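Local coordinates for uncharacterized protein (Bacteroides ovatus, PDB 4FS7) that is of unknown function but, as an extracellular leucine-rich repeat protein of the BspA type, probably binds other proteins, at residues Tyr2-Asp7 / Pro48-Lys53; Ile9-Thr14 / Tyr57-Ile62; Tyr220-Phe225 / Lys246-Gly251; Phe241-Lys246 / Lys264-Gly269. All coordinates share one frame; numbering follows the deposited sequence. Where two conformers were deposited one is given.

Contact 1 of 4, residues Tyr2-Asp7 / Pro48-Lys53; sequences YDFVID and PVVTYK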
# COMPACT_ATOMS: atom_id res chain seq x y z
N TYR A 2 0.90 -13.61 38.14
CA TYR A 2 1.53 -12.39 38.77
C TYR A 2 2.19 -12.68 40.12
O TYR A 2 1.95 -13.73 40.73
CB TYR A 2 0.51 -11.28 38.96
CG TYR A 2 -0.70 -11.67 39.77
CD1 TYR A 2 -0.69 -11.59 41.16
CD2 TYR A 2 -1.87 -12.12 39.16
CE1 TYR A 2 -1.80 -11.95 41.91
CE2 TYR A 2 -3.00 -12.48 39.91
CZ TYR A 2 -2.95 -12.39 41.29
OH TYR A 2 -4.05 -12.75 42.05
N ASP A 3 3.03 -11.76 40.60
CA ASP A 3 3.70 -11.90 41.91
C ASP A 3 2.91 -11.28 43.06
O ASP A 3 2.83 -11.87 44.16
CB ASP A 3 5.16 -11.40 41.89
CG ASP A 3 6.06 -12.21 40.95
OD1 ASP A 3 5.98 -13.46 40.94
OD2 ASP A 3 6.90 -11.62 40.25
N PHE A 4 2.34 -10.10 42.86
CA PHE A 4 1.45 -9.49 43.85
C PHE A 4 0.52 -8.47 43.21
O PHE A 4 0.69 -8.15 42.03
CB PHE A 4 2.26 -8.88 45.01
CG PHE A 4 3.14 -7.72 44.60
CD1 PHE A 4 4.40 -7.93 44.12
CD2 PHE A 4 2.69 -6.43 44.76
CE1 PHE A 4 5.20 -6.85 43.75
CE2 PHE A 4 3.49 -5.35 44.39
CZ PHE A 4 4.74 -5.57 43.90
N VAL A 5 -0.46 -8.00 43.99
CA VAL A 5 -1.51 -7.08 43.57
C VAL A 5 -1.53 -5.89 44.52
O VAL A 5 -1.41 -6.07 45.74
CB VAL A 5 -2.91 -7.74 43.62
CG1 VAL A 5 -4.00 -6.82 43.07
CG2 VAL A 5 -2.89 -9.12 42.92
N ILE A 6 -1.64 -4.68 43.97
CA ILE A 6 -1.89 -3.47 44.76
C ILE A 6 -3.08 -2.75 44.12
O ILE A 6 -3.02 -2.46 42.92
CB ILE A 6 -0.69 -2.52 44.83
CG1 ILE A 6 0.52 -3.24 45.42
CG2 ILE A 6 -1.02 -1.22 45.58
CD1 ILE A 6 0.42 -3.62 46.87
N ASP A 7 -4.13 -2.48 44.89
CA ASP A 7 -5.37 -1.91 44.37
C ASP A 7 -5.82 -2.76 43.16
O ASP A 7 -5.98 -3.99 43.28
CB ASP A 7 -5.20 -0.41 44.09
CG ASP A 7 -4.84 0.38 45.36
OD1 ASP A 7 -5.46 0.11 46.41
OD2 ASP A 7 -3.93 1.23 45.34
N PRO A 48 3.87 5.17 40.50
CA PRO A 48 5.30 5.08 40.21
C PRO A 48 6.07 4.18 41.17
O PRO A 48 7.19 3.73 40.86
CB PRO A 48 5.78 6.52 40.37
CG PRO A 48 4.79 7.14 41.31
CD PRO A 48 3.49 6.51 40.99
N VAL A 49 5.46 3.93 42.34
CA VAL A 49 6.06 3.16 43.44
C VAL A 49 4.96 2.36 44.11
O VAL A 49 3.84 2.87 44.28
CB VAL A 49 6.77 4.07 44.50
CG1 VAL A 49 7.35 3.22 45.62
CG2 VAL A 49 7.84 4.89 43.89
N VAL A 50 5.30 1.12 44.49
CA VAL A 50 4.43 0.33 45.31
C VAL A 50 5.27 -0.27 46.46
O VAL A 50 6.49 -0.46 46.34
CB VAL A 50 3.70 -0.80 44.52
CG1 VAL A 50 2.68 -0.21 43.53
CG2 VAL A 50 4.72 -1.76 43.85
N THR A 51 4.58 -0.54 47.56
CA THR A 51 5.25 -1.20 48.68
C THR A 51 4.65 -2.58 48.84
O THR A 51 3.43 -2.76 48.75
CB THR A 51 5.11 -0.37 49.97
OG1 THR A 51 5.80 0.87 49.80
CG2 THR A 51 5.68 -1.15 51.19
N TYR A 52 5.51 -3.56 49.04
CA TYR A 52 5.06 -4.93 49.25
C TYR A 52 5.98 -5.53 50.30
O TYR A 52 7.21 -5.52 50.13
CB TYR A 52 5.17 -5.72 47.94
CG TYR A 52 4.89 -7.23 48.02
CD1 TYR A 52 3.60 -7.70 48.28
CD2 TYR A 52 5.90 -8.17 47.79
CE1 TYR A 52 3.33 -9.06 48.34
CE2 TYR A 52 5.64 -9.55 47.86
CZ TYR A 52 4.35 -9.98 48.12
OH TYR A 52 4.09 -11.34 48.18
N LYS A 53 5.38 -6.03 51.38
CA LYS A 53 6.13 -6.66 52.47
C LYS A 53 7.35 -5.83 52.88
O LYS A 53 8.49 -6.30 52.91
CB LYS A 53 6.42 -8.15 52.13
CG LYS A 53 5.07 -8.93 52.12
CD LYS A 53 5.16 -10.38 51.65
CE LYS A 53 3.78 -11.03 51.71
NZ LYS A 53 3.85 -12.40 52.24
O HOH W 1 1.51 -12.04 46.75

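Contact 2 of 4, residues Ile9-Thr14 / Tyr57-Ile62; sequences ITYNFT and YDVVSI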
# COMPACT_ATOMS: atom_id res chain seq x y z
N ILE A 9 -4.23 -3.39 40.30
CA ILE A 9 -3.13 -3.68 39.36
C ILE A 9 -2.26 -4.81 39.86
O ILE A 9 -1.97 -4.90 41.07
CB ILE A 9 -2.27 -2.43 39.12
CG1 ILE A 9 -3.18 -1.30 38.60
CG2 ILE A 9 -1.12 -2.71 38.11
CD1 ILE A 9 -2.53 0.05 38.56
N THR A 10 -1.84 -5.69 38.95
CA THR A 10 -0.93 -6.78 39.28
C THR A 10 0.49 -6.48 38.80
O THR A 10 0.67 -5.79 37.79
CB THR A 10 -1.41 -8.16 38.77
OG1 THR A 10 -1.23 -8.26 37.33
CG2 THR A 10 -2.85 -8.39 39.14
N TYR A 11 1.47 -7.02 39.51
CA TYR A 11 2.88 -6.74 39.34
C TYR A 11 3.68 -8.01 39.33
O TYR A 11 3.36 -8.97 40.06
CB TYR A 11 3.40 -5.81 40.46
CG TYR A 11 2.70 -4.47 40.51
CD1 TYR A 11 3.18 -3.42 39.72
CD2 TYR A 11 1.54 -4.26 41.24
CE1 TYR A 11 2.56 -2.21 39.70
CE2 TYR A 11 0.93 -3.03 41.25
CZ TYR A 11 1.41 -2.00 40.43
OH TYR A 11 0.75 -0.79 40.43
N ASN A 12 4.75 -7.98 38.55
CA ASN A 12 5.78 -8.99 38.57
C ASN A 12 7.13 -8.36 38.91
O ASN A 12 7.46 -7.29 38.42
CB ASN A 12 5.92 -9.72 37.22
CG ASN A 12 4.72 -10.52 36.84
OD1 ASN A 12 3.76 -10.65 37.58
ND2 ASN A 12 4.71 -10.99 35.59
N PHE A 13 7.92 -9.04 39.74
CA PHE A 13 9.29 -8.60 39.97
C PHE A 13 10.11 -8.70 38.68
O PHE A 13 9.93 -9.65 37.88
CB PHE A 13 9.96 -9.42 41.09
CG PHE A 13 9.24 -9.32 42.39
CD1 PHE A 13 9.21 -8.13 43.08
CD2 PHE A 13 8.55 -10.39 42.90
CE1 PHE A 13 8.52 -7.99 44.26
CE2 PHE A 13 7.84 -10.28 44.08
CZ PHE A 13 7.82 -9.06 44.77
N THR A 14 10.97 -7.71 38.48
CA THR A 14 11.89 -7.65 37.34
C THR A 14 13.34 -7.69 37.83
O THR A 14 13.60 -7.51 39.03
CB THR A 14 11.58 -6.45 36.36
OG1 THR A 14 11.31 -5.22 37.05
CG2 THR A 14 10.35 -6.79 35.51
N TYR A 57 9.18 -0.72 45.69
CA TYR A 57 9.53 -1.14 44.36
C TYR A 57 9.13 -0.03 43.39
O TYR A 57 8.03 0.45 43.41
CB TYR A 57 8.82 -2.45 44.02
CG TYR A 57 9.21 -3.57 44.93
CD1 TYR A 57 10.31 -4.35 44.65
CD2 TYR A 57 8.50 -3.84 46.06
CE1 TYR A 57 10.72 -5.38 45.48
CE2 TYR A 57 8.90 -4.90 46.94
CZ TYR A 57 10.02 -5.64 46.63
OH TYR A 57 10.43 -6.66 47.49
N ASP A 58 10.06 0.32 42.53
CA ASP A 58 9.81 1.29 41.47
C ASP A 58 9.14 0.59 40.30
O ASP A 58 9.60 -0.47 39.89
CB ASP A 58 11.16 1.87 41.04
CG ASP A 58 11.81 2.68 42.17
OD1 ASP A 58 11.15 3.59 42.74
OD2 ASP A 58 12.96 2.36 42.54
N VAL A 59 8.09 1.21 39.78
CA VAL A 59 7.33 0.68 38.66
C VAL A 59 7.97 1.24 37.37
O VAL A 59 7.73 2.39 37.02
CB VAL A 59 5.85 1.06 38.81
CG1 VAL A 59 5.02 0.46 37.65
CG2 VAL A 59 5.26 0.62 40.18
N VAL A 60 8.78 0.41 36.71
CA VAL A 60 9.63 0.87 35.63
C VAL A 60 9.29 0.35 34.25
O VAL A 60 9.88 0.78 33.28
CB VAL A 60 11.12 0.61 35.94
CG1 VAL A 60 11.49 1.29 37.26
CG2 VAL A 60 11.45 -0.88 35.97
N SER A 61 8.30 -0.54 34.16
CA SER A 61 7.94 -1.10 32.87
C SER A 61 6.51 -1.60 32.92
O SER A 61 5.94 -1.86 33.98
CB SER A 61 8.90 -2.19 32.41
OG SER A 61 8.90 -3.26 33.29
N ILE A 62 5.95 -1.78 31.72
CA ILE A 62 4.69 -2.49 31.51
C ILE A 62 5.05 -3.76 30.76
O ILE A 62 5.75 -3.72 29.75
CB ILE A 62 3.64 -1.63 30.77
CG1 ILE A 62 3.26 -0.42 31.65
CG2 ILE A 62 2.39 -2.47 30.43
CD1 ILE A 62 2.44 0.56 30.97

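Contact 3 of 4, residues Tyr220-Phe225 / Lys246-Gly251; sequences YYLGDF and KSVFYG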
# COMPACT_ATOMS: atom_id res chain seq x y z
N TYR A 220 12.80 5.72 -6.17
CA TYR A 220 13.04 4.95 -7.40
C TYR A 220 12.26 3.66 -7.51
O TYR A 220 12.28 3.04 -8.57
CB TYR A 220 14.54 4.70 -7.60
CG TYR A 220 15.17 3.82 -6.58
CD1 TYR A 220 15.02 2.46 -6.62
CD2 TYR A 220 15.93 4.38 -5.54
CE1 TYR A 220 15.63 1.64 -5.65
CE2 TYR A 220 16.51 3.58 -4.57
CZ TYR A 220 16.35 2.21 -4.63
OH TYR A 220 16.93 1.38 -3.71
N TYR A 221 11.57 3.26 -6.44
CA TYR A 221 10.89 1.98 -6.38
C TYR A 221 9.54 2.05 -5.76
O TYR A 221 9.39 2.57 -4.66
CB TYR A 221 11.76 0.97 -5.61
CG TYR A 221 11.16 -0.42 -5.48
CD1 TYR A 221 10.27 -0.76 -4.47
CD2 TYR A 221 11.44 -1.38 -6.42
CE1 TYR A 221 9.74 -2.03 -4.37
CE2 TYR A 221 10.87 -2.64 -6.35
CZ TYR A 221 10.01 -2.97 -5.33
OH TYR A 221 9.45 -4.24 -5.24
N LEU A 222 8.55 1.47 -6.43
CA LEU A 222 7.20 1.23 -5.84
C LEU A 222 6.89 -0.25 -5.91
O LEU A 222 6.92 -0.84 -6.97
CB LEU A 222 6.04 1.93 -6.59
CG LEU A 222 6.10 3.42 -6.79
CD1 LEU A 222 4.90 3.95 -7.60
CD2 LEU A 222 6.23 4.19 -5.50
N GLY A 223 6.57 -0.84 -4.76
CA GLY A 223 6.34 -2.26 -4.64
C GLY A 223 4.96 -2.72 -5.11
O GLY A 223 4.09 -1.93 -5.53
N ASP A 224 4.77 -4.02 -5.03
CA ASP A 224 3.56 -4.64 -5.51
C ASP A 224 2.33 -4.07 -4.80
O ASP A 224 2.34 -3.93 -3.57
CB ASP A 224 3.57 -6.17 -5.26
CG ASP A 224 4.65 -6.94 -6.01
OD1 ASP A 224 5.39 -6.36 -6.81
OD2 ASP A 224 4.72 -8.16 -5.75
N PHE A 225 1.29 -3.69 -5.54
CA PHE A 225 0.07 -3.16 -4.99
C PHE A 225 0.27 -1.89 -4.15
O PHE A 225 -0.60 -1.51 -3.39
CB PHE A 225 -0.71 -4.20 -4.15
CG PHE A 225 -1.26 -5.35 -4.94
CD1 PHE A 225 -2.55 -5.27 -5.49
CD2 PHE A 225 -0.55 -6.51 -5.09
CE1 PHE A 225 -3.07 -6.34 -6.20
CE2 PHE A 225 -1.10 -7.57 -5.81
CZ PHE A 225 -2.34 -7.47 -6.33
N LYS A 246 4.51 -5.35 -9.33
CA LYS A 246 3.29 -5.83 -9.97
C LYS A 246 2.07 -5.09 -9.43
O LYS A 246 2.01 -4.78 -8.23
CB LYS A 246 3.13 -7.31 -9.67
CG LYS A 246 4.24 -8.18 -10.17
CD LYS A 246 4.24 -9.58 -9.50
CE LYS A 246 5.42 -10.40 -9.93
NZ LYS A 246 5.51 -11.63 -9.09
N SER A 247 1.07 -4.86 -10.26
CA SER A 247 -0.24 -4.50 -9.75
C SER A 247 -0.20 -3.20 -8.91
O SER A 247 -1.03 -3.01 -8.04
CB SER A 247 -0.84 -5.64 -8.91
OG SER A 247 -0.84 -6.86 -9.66
N VAL A 248 0.70 -2.28 -9.24
CA VAL A 248 0.94 -1.15 -8.39
C VAL A 248 -0.30 -0.28 -8.24
O VAL A 248 -0.50 0.27 -7.18
CB VAL A 248 2.16 -0.32 -8.84
CG1 VAL A 248 2.33 0.94 -8.00
CG2 VAL A 248 3.44 -1.14 -8.83
N PHE A 249 -1.07 -0.13 -9.33
CA PHE A 249 -2.24 0.67 -9.33
C PHE A 249 -3.51 -0.17 -9.49
O PHE A 249 -4.56 0.30 -9.96
CB PHE A 249 -2.18 1.73 -10.44
CG PHE A 249 -1.06 2.70 -10.24
CD1 PHE A 249 -1.21 3.82 -9.42
CD2 PHE A 249 0.18 2.47 -10.81
CE1 PHE A 249 -0.17 4.70 -9.20
CE2 PHE A 249 1.21 3.34 -10.61
CZ PHE A 249 1.06 4.45 -9.79
N TYR A 250 -3.46 -1.41 -9.04
CA TYR A 250 -4.58 -2.32 -9.24
C TYR A 250 -5.89 -1.74 -8.77
O TYR A 250 -6.02 -1.33 -7.62
CB TYR A 250 -4.31 -3.63 -8.48
CG TYR A 250 -5.35 -4.68 -8.73
CD1 TYR A 250 -6.55 -4.66 -8.04
CD2 TYR A 250 -5.19 -5.64 -9.70
CE1 TYR A 250 -7.58 -5.55 -8.33
CE2 TYR A 250 -6.20 -6.56 -9.97
CZ TYR A 250 -7.38 -6.50 -9.30
OH TYR A 250 -8.37 -7.42 -9.67
N GLY A 251 -6.90 -1.73 -9.64
CA GLY A 251 -8.23 -1.40 -9.24
C GLY A 251 -8.52 0.04 -8.88
O GLY A 251 -9.54 0.32 -8.27
O HOH W 2 6.17 -10.33 -6.46

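Contact 4 of 4, residues Phe241-Lys246 / Lys264-Gly269; sequences FTELGK and KLRIGG. With EDO (1,2-ethanediol), chain C.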
# COMPACT_ATOMS: atom_id res chain seq x y z
N PHE A 241 12.17 7.03 -11.53
CA PHE A 241 11.83 5.66 -11.16
C PHE A 241 12.65 4.69 -11.97
O PHE A 241 12.80 4.88 -13.18
CB PHE A 241 10.33 5.38 -11.31
CG PHE A 241 9.53 5.92 -10.17
CD1 PHE A 241 9.10 7.21 -10.18
CD2 PHE A 241 9.34 5.15 -9.04
CE1 PHE A 241 8.40 7.72 -9.09
CE2 PHE A 241 8.64 5.67 -7.97
CZ PHE A 241 8.15 6.95 -8.04
N THR A 242 13.15 3.65 -11.30
CA THR A 242 13.83 2.56 -11.98
C THR A 242 13.08 1.23 -11.93
O THR A 242 13.32 0.39 -12.81
CB THR A 242 15.23 2.42 -11.49
OG1 THR A 242 15.20 2.12 -10.10
CG2 THR A 242 16.06 3.71 -11.77
N GLU A 243 12.20 1.02 -10.95
CA GLU A 243 11.40 -0.18 -10.93
C GLU A 243 10.04 0.05 -10.29
O GLU A 243 9.94 0.64 -9.23
CB GLU A 243 12.10 -1.31 -10.20
CG GLU A 243 11.31 -2.61 -10.25
CD GLU A 243 11.97 -3.83 -9.64
OE1 GLU A 243 13.09 -3.72 -9.10
OE2 GLU A 243 11.36 -4.91 -9.70
N LEU A 244 9.02 -0.47 -10.99
CA LEU A 244 7.67 -0.63 -10.47
C LEU A 244 7.42 -2.13 -10.37
O LEU A 244 7.78 -2.87 -11.29
CB LEU A 244 6.61 -0.01 -11.40
CG LEU A 244 6.82 1.45 -11.78
CD1 LEU A 244 5.76 1.90 -12.74
CD2 LEU A 244 6.87 2.34 -10.55
N GLY A 245 6.84 -2.55 -9.24
CA GLY A 245 6.43 -3.92 -9.01
C GLY A 245 5.21 -4.32 -9.82
O GLY A 245 4.91 -3.73 -10.85
N LYS A 246 4.51 -5.35 -9.33
CA LYS A 246 3.29 -5.83 -9.97
C LYS A 246 2.07 -5.09 -9.43
O LYS A 246 2.01 -4.78 -8.23
CB LYS A 246 3.13 -7.31 -9.67
CG LYS A 246 4.24 -8.18 -10.17
CD LYS A 246 4.24 -9.58 -9.50
CE LYS A 246 5.42 -10.40 -9.93
NZ LYS A 246 5.51 -11.63 -9.09
N LYS A 264 13.56 2.80 -20.27
CA LYS A 264 14.31 1.78 -19.49
C LYS A 264 13.69 1.37 -18.15
O LYS A 264 14.25 0.53 -17.42
CB LYS A 264 15.75 2.24 -19.26
CG LYS A 264 16.55 2.37 -20.54
CD LYS A 264 16.82 1.01 -21.15
CE LYS A 264 18.08 0.38 -20.57
NZ LYS A 264 19.35 0.90 -21.20
N LEU A 265 12.52 1.89 -17.81
CA LEU A 265 11.84 1.49 -16.55
C LEU A 265 11.46 0.02 -16.52
O LEU A 265 10.86 -0.46 -17.49
CB LEU A 265 10.63 2.38 -16.38
CG LEU A 265 9.73 2.14 -15.17
CD1 LEU A 265 10.49 2.31 -13.85
CD2 LEU A 265 8.53 3.02 -15.25
N ARG A 266 11.85 -0.69 -15.44
CA ARG A 266 11.40 -2.07 -15.17
C ARG A 266 10.01 -2.05 -14.53
O ARG A 266 9.78 -1.31 -13.58
CB ARG A 266 12.37 -2.77 -14.23
CG ARG A 266 11.91 -4.14 -13.81
CD ARG A 266 13.01 -5.00 -13.20
NE ARG A 266 12.51 -6.35 -13.01
CZ ARG A 266 13.23 -7.39 -12.60
NH1 ARG A 266 14.52 -7.26 -12.32
NH2 ARG A 266 12.65 -8.57 -12.47
N ILE A 267 9.09 -2.88 -15.03
CA ILE A 267 7.69 -2.83 -14.64
C ILE A 267 7.15 -4.26 -14.55
O ILE A 267 7.32 -5.04 -15.48
CB ILE A 267 6.83 -2.03 -15.67
CG1 ILE A 267 7.41 -0.63 -15.93
CG2 ILE A 267 5.39 -1.91 -15.24
CD1 ILE A 267 6.67 0.16 -17.01
N GLY A 268 6.48 -4.58 -13.45
CA GLY A 268 5.79 -5.85 -13.33
C GLY A 268 4.45 -5.87 -14.07
O GLY A 268 4.03 -4.88 -14.66
N GLY A 269 3.81 -7.02 -14.04
CA GLY A 269 2.53 -7.21 -14.67
C GLY A 269 1.38 -6.54 -13.96
O GLY A 269 1.47 -6.13 -12.81
C1 EDO C . 8.84 -3.12 -19.01
O1 EDO C . 9.65 -2.81 -20.21
C2 EDO C . 9.06 -4.53 -18.41
O2 EDO C . 10.06 -4.51 -17.36
O HOH W 3 15.29 0.59 -14.75

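Contact 1 of 4, residues Tyr2-Asp7 / Pro48-Lys53
The rings of F4 and Y52, the latter in its described conformer, lie one over the other in an offset stack, centroids 4.3 Å apart and planes at 10°. The stack ties together strands 4-6 and 49-52, which belong to the mixed N-terminal sheet yet do not pair: their axes keep 8.5 Å apart and side chains fill the interval. D3 and F4 form a classic beta bulge opposite Y11 of strand 9-13. The stacked side chains are laid head to tail, which puts Y52 CB over the F4 ring, 4.0 Å from its centroid, and F4 CB over the Y52 ring. F4 holds CG between its backbone N and carbonyl carbon (chi1 65°), and the ring then meets V50 at its edge, CZ to V50 CG2 being 3.8 Å. I6 CG1 lies at that ring's edge too and slides along V50. Cutting F4 back to an alanine would probably leave Y52 without its stacking partner and open a gap beside V50 CG2. Beyond the rings, a water donates to D3 O at 2.9 Å and also hydrogen-bonds Y52 OH at 3.0 Å.

Contact 2 of 4, residues Ile9-Thr14 / Tyr57-Ile62
F13 and Y57 supply the aromatic part of this contact. F13 leads with CE1, which sits over a face of the Y57 ring, displaced toward its rim, 3.6 Å from Y57 CE1. With the planes at 57° and the centroids 5.2 Å apart, the two rings meet obliquely. F13 CG stands beside its own backbone N, opposite the carbonyl carbon (chi1 -59°), a setting that carries the ring over to Y57 although the side chain does not set out straight toward it.

A second apolar contact sets the Y11 ring against V59. Here the side chains cross at about a right angle, and Y11 CE1 reaches V59 CG2 at 3.9 Å, with CG1 of the same valine slightly farther off.

Mixed and looser contacts close the far end, where T14 CG2 comes within 4.4 Å of S61 OG and T14 OG1 approaches V60 CG2. That is van der Waals packing; the T14 hydroxyl is hydrogen-bonded to T19 OG1. No polar bond links the two segments directly.

Their touching parts run nearly perpendicular, 85° apart, as fits strands that are not direct partners in the mixed N-terminal sheet. Strand 19-25 lies between them, antiparallel to 9-13 and parallel to 55-62, and its V20 packs on both F13 and Y57 while E21 touches both T14 and S61. Strand 49-52, antiparallel to 55-62, adds V50 against Y11 and Y52 against Y57.

Contact 3 of 4, residues Tyr220-Phe225 / Lys246-Gly251
The F225 ring carries S247 CB over the centre of one face, 3.5 Å from the centroid and 12° off the normal, a CH-pi contact. Y250 approaches the same ring obliquely, its CB 3.8 Å from F225 CE1, the two side chains running alongside each other. F225 begins its side chain away from the other segment; CG beside the backbone N (chi1 -67°) brings the ring back over S247. On the F249 ring, V248 CG1 of its own segment covers one face near the rim, while L222 CD1 comes in obliquely, 4.4 Å from F249 CZ.

The D224 carboxylate is gripped on OD1 by K246 N at 2.9 Å, a nearly straight bond that arrives from above the carboxylate plane, 51° out of it. Adjacent coils of the leucine-rich repeat solenoid are joined in this way: D224 N in turn donates to D201 OD1, and the F225 ring lies nearly parallel to that of Y202, one coil earlier. F225 N donates to K246 O at 3.0 Å. The extended K246 chain runs alongside D224, and a water spans their ends, 2.7 Å from D224 OD2 and 3.0 Å from K246 NZ.

An alanine at F225 is likely to leave S247 CB and Y250 CB without the ring they pack on. On the buried side L222 crosses V248 at about a right angle, its CD1 4.0 Å from V248 CG1, V248 itself belonging to the type I turn from S247 to Y250.

Contact 4 of 4, residues Phe241-Lys246 / Lys264-Gly269
L244 N donates to R266 O at 2.8 Å in a nearly straight bond, the shortest link of a parallel beta pairing between successive coils of the solenoid. R266 N returns a bond to T242 O at 3.2 Å, and G268 N one to L244 O at 3.0 Å, with a second, weak bond to G245 O. A side chain on G268 would run into G245 O and K246 N. A water donates to both T242 O and K264 O, linking the segments.

E243 and R266 leave the same face side by side, both extended, CG anti to the backbone N. In the conformer described, their carboxylate and guanidinium planes are 13° apart, but E243 OE2 hangs over the guanidinium face, 3.8 Å from R266 NE, a long, purely electrostatic bridge.

Inside, L265 spreads its two methyls: CD1 presses on the backbone at T242 C, 3.4 Å away, and CD2 meets L244 CD1 at 3.9 Å.

Strand 243-244 has 221-222 on its other flank, whereas 266-267 is outermost in the sheet. There a 1,2-ethanediol, probably from the crystallisation liquor, takes the bond of I267 N on O2 and also binds S285 OG and I287 N of strand 287-288.

Contacts 1 and 2 form one unit at the N-terminal end, centres 8 Å apart. Their segments alternate along the chain and are stitched by V50 O to Y57 N and D3 OD2 to F13 N, both probable hydrogen bonds of 2.8 Å. Contacts 3 and 4 make a second unit within the repeats, centres 9 Å apart; they share K246, and L222 O to G245 N and S247 N to G269 O connect them. Between the units lies a long run of repeats: the centres of contacts 1 and 4 are about 58 Å apart, on opposite sides of the chain's centre. The ethanediol, probably from the crystallisation liquor, touches contact 4 alone.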